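Local structure of DNA-3-methyladenine glycosidase (Bacillus halodurans, 2H56) at residues T150-M155 with V164-D169. The protein is a largely helical protein of the HhH-GPD superfamily of base excision DNA repair proteins. Residues are numbered along the deposited sequence; the frame is centred on the assembly and turned at random.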
loop_
_atom_site.group_PDB
_atom_site.type_symbol
_atom_site.label_atom_id
_atom_site.label_comp_id
_atom_site.label_asym_id
_atom_site.label_seq_id
_atom_site.Cartn_x
_atom_site.Cartn_y
_atom_site.Cartn_z
ATOM N N THR A 150 -1.540 7.131 -1.859
ATOM C CA THR A 150 -1.785 6.862 -0.447
ATOM C C THR A 150 -3.028 6.000 -0.320
ATOM O O THR A 150 -3.019 5.018 0.408
ATOM C CB THR A 150 -1.987 8.146 0.352
ATOM O OG1 THR A 150 -0.948 9.060 0.024
ATOM C CG2 THR A 150 -1.928 7.898 1.844
ATOM N N ALA A 151 -4.098 6.365 -1.029
ATOM C CA ALA A 151 -5.328 5.588 -0.955
ATOM C C ALA A 151 -5.046 4.192 -1.442
ATOM O O ALA A 151 -5.548 3.223 -0.876
ATOM C CB ALA A 151 -6.430 6.199 -1.797
ATOM N N GLU A 152 -4.252 4.079 -2.503
ATOM C CA GLU A 152 -4.023 2.778 -3.085
ATOM C C GLU A 152 -3.254 1.867 -2.129
ATOM O O GLU A 152 -3.690 0.736 -1.883
ATOM C CB GLU A 152 -3.354 2.897 -4.444
ATOM C CG GLU A 152 -4.364 3.283 -5.514
ATOM C CD GLU A 152 -3.736 3.785 -6.809
ATOM O OE1 GLU A 152 -2.559 4.276 -6.775
ATOM O OE2 GLU A 152 -4.451 3.694 -7.859
HETATM N N MSE A 153 -2.169 2.380 -1.543
HETATM C CA MSE A 153 -1.383 1.603 -0.562
HETATM C C MSE A 153 -2.219 1.207 0.658
HETATM O O MSE A 153 -2.057 0.071 1.221
HETATM C CB MSE A 153 -0.177 2.384 -0.072
HETATM C CG MSE A 153 0.743 2.783 -1.141
HETATM SE SE MSE A 153 1.573 1.253 -1.955
HETATM C CE MSE A 153 2.939 0.827 -0.492
ATOM N N PHE A 154 -3.105 2.129 1.040
ATOM C CA PHE A 154 -4.021 1.887 2.132
ATOM C C PHE A 154 -4.975 0.765 1.811
ATOM O O PHE A 154 -5.253 -0.059 2.687
ATOM C CB PHE A 154 -4.829 3.136 2.455
ATOM C CG PHE A 154 -5.782 2.955 3.587
ATOM C CD1 PHE A 154 -5.319 2.956 4.911
ATOM C CD2 PHE A 154 -7.140 2.800 3.346
ATOM C CE1 PHE A 154 -6.202 2.761 5.975
ATOM C CE2 PHE A 154 -8.029 2.622 4.406
ATOM C CZ PHE A 154 -7.560 2.600 5.720
HETATM N N MSE A 155 -5.483 0.721 0.576
HETATM C CA MSE A 155 -6.435 -0.299 0.212
HETATM C C MSE A 155 -5.743 -1.663 0.265
HETATM O O MSE A 155 -6.400 -2.715 0.429
HETATM C CB MSE A 155 -6.976 -0.094 -1.209
HETATM C CG MSE A 155 -7.820 1.128 -1.441
HETATM SE SE MSE A 155 -8.743 1.102 -3.166
HETATM C CE MSE A 155 -9.672 -0.640 -2.995
ATOM N N VAL A 164 -6.160 -3.907 -6.705
ATOM C CA VAL A 164 -5.566 -2.580 -6.699
ATOM C C VAL A 164 -4.267 -2.640 -7.522
ATOM O O VAL A 164 -3.481 -3.563 -7.387
ATOM C CB VAL A 164 -5.243 -2.178 -5.232
ATOM C CG1 VAL A 164 -4.559 -0.795 -5.149
ATOM C CG2 VAL A 164 -6.519 -2.232 -4.347
ATOM N N LEU A 165 -4.055 -1.674 -8.391
ATOM C CA LEU A 165 -2.823 -1.566 -9.151
ATOM C C LEU A 165 -2.322 -0.105 -9.069
ATOM O O LEU A 165 -2.874 0.770 -9.745
ATOM C CB LEU A 165 -3.136 -1.939 -10.586
ATOM C CG LEU A 165 -2.050 -1.955 -11.662
ATOM C CD1 LEU A 165 -1.093 -3.137 -11.506
ATOM C CD2 LEU A 165 -2.731 -2.014 -13.036
ATOM N N SER A 166 -1.325 0.199 -8.233
ATOM C CA SER A 166 -0.921 1.584 -8.135
ATOM C C SER A 166 0.016 1.976 -9.274
ATOM O O SER A 166 1.243 1.828 -9.204
ATOM C CB SER A 166 -0.291 1.930 -6.806
ATOM O OG SER A 166 -0.021 3.322 -6.802
ATOM N N VAL A 167 -0.572 2.527 -10.319
ATOM C CA VAL A 167 0.215 2.884 -11.493
ATOM C C VAL A 167 1.339 3.858 -11.173
ATOM O O VAL A 167 2.372 3.841 -11.834
ATOM C CB VAL A 167 -0.694 3.406 -12.596
ATOM C CG1 VAL A 167 0.073 4.222 -13.592
ATOM C CG2 VAL A 167 -1.369 2.198 -13.243
ATOM N N GLY A 168 1.166 4.665 -10.130
ATOM C CA GLY A 168 2.157 5.702 -9.807
ATOM C C GLY A 168 3.294 5.241 -8.927
ATOM O O GLY A 168 4.168 6.008 -8.635
ATOM N N ASP A 169 3.281 3.999 -8.477
ATOM C CA ASP A 169 4.345 3.506 -7.610
ATOM C C ASP A 169 5.659 3.267 -8.377
ATOM O O ASP A 169 5.783 2.375 -9.206
ATOM C CB ASP A 169 3.906 2.220 -6.897
ATOM C CG ASP A 169 4.871 1.810 -5.776
ATOM O OD1 ASP A 169 4.773 2.317 -4.634
ATOM O OD2 ASP A 169 5.738 0.957 -6.034
HETATM O O HOH W 1 -1.132 5.777 -8.562
HETATM O O HOH W 2 -3.255 3.657 -10.116
#
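Glu-152 reaches from helix 148-157 to Ser-166, in the loop that leads on to helix 170-180 within the HhH-GPD fold. The two helices are consecutive, and the loop runs back past the first before entering the second. The side chain of Glu-152 leaves beside its backbone N and then runs extended (chi2 164°), which carries the carboxylate over to the type I turn from Ser-166 to Asp-169. There Ser-166 OG donates to Glu-152 OE1 at 2.7 Å, coming in from above the carboxylate plane, 43° out of it. Two waters extend the grip: one donates to OE1 and accepts from Gly-168 N, the other donates to OE2 and accepts from Val-167 N. Gln-148 NE2, one helical turn earlier, also bonds to OE2, so a buried carboxylate is met on both oxygens.

Two residues before Ser-166, at Val-164, the contact turns apolar. Val-164 splits its two methyls between residues one turn apart on the helix: CG1 lies 3.9 Å from Glu-152 CB, while CG2 packs against Met-155, a selenomethionine. At the far end Asp-169, the N-cap of helix 170-180, uses OD2 to bond Leu-172 N and Trp-210 NE1, and OD1 to take Trp-149 NE1 from the first helix. Bent at chi3 (55°), the Met-155 chain brings CE within 3.8 Å of Val-164 CG2, the same distance that separates that methyl from Met-155 CB.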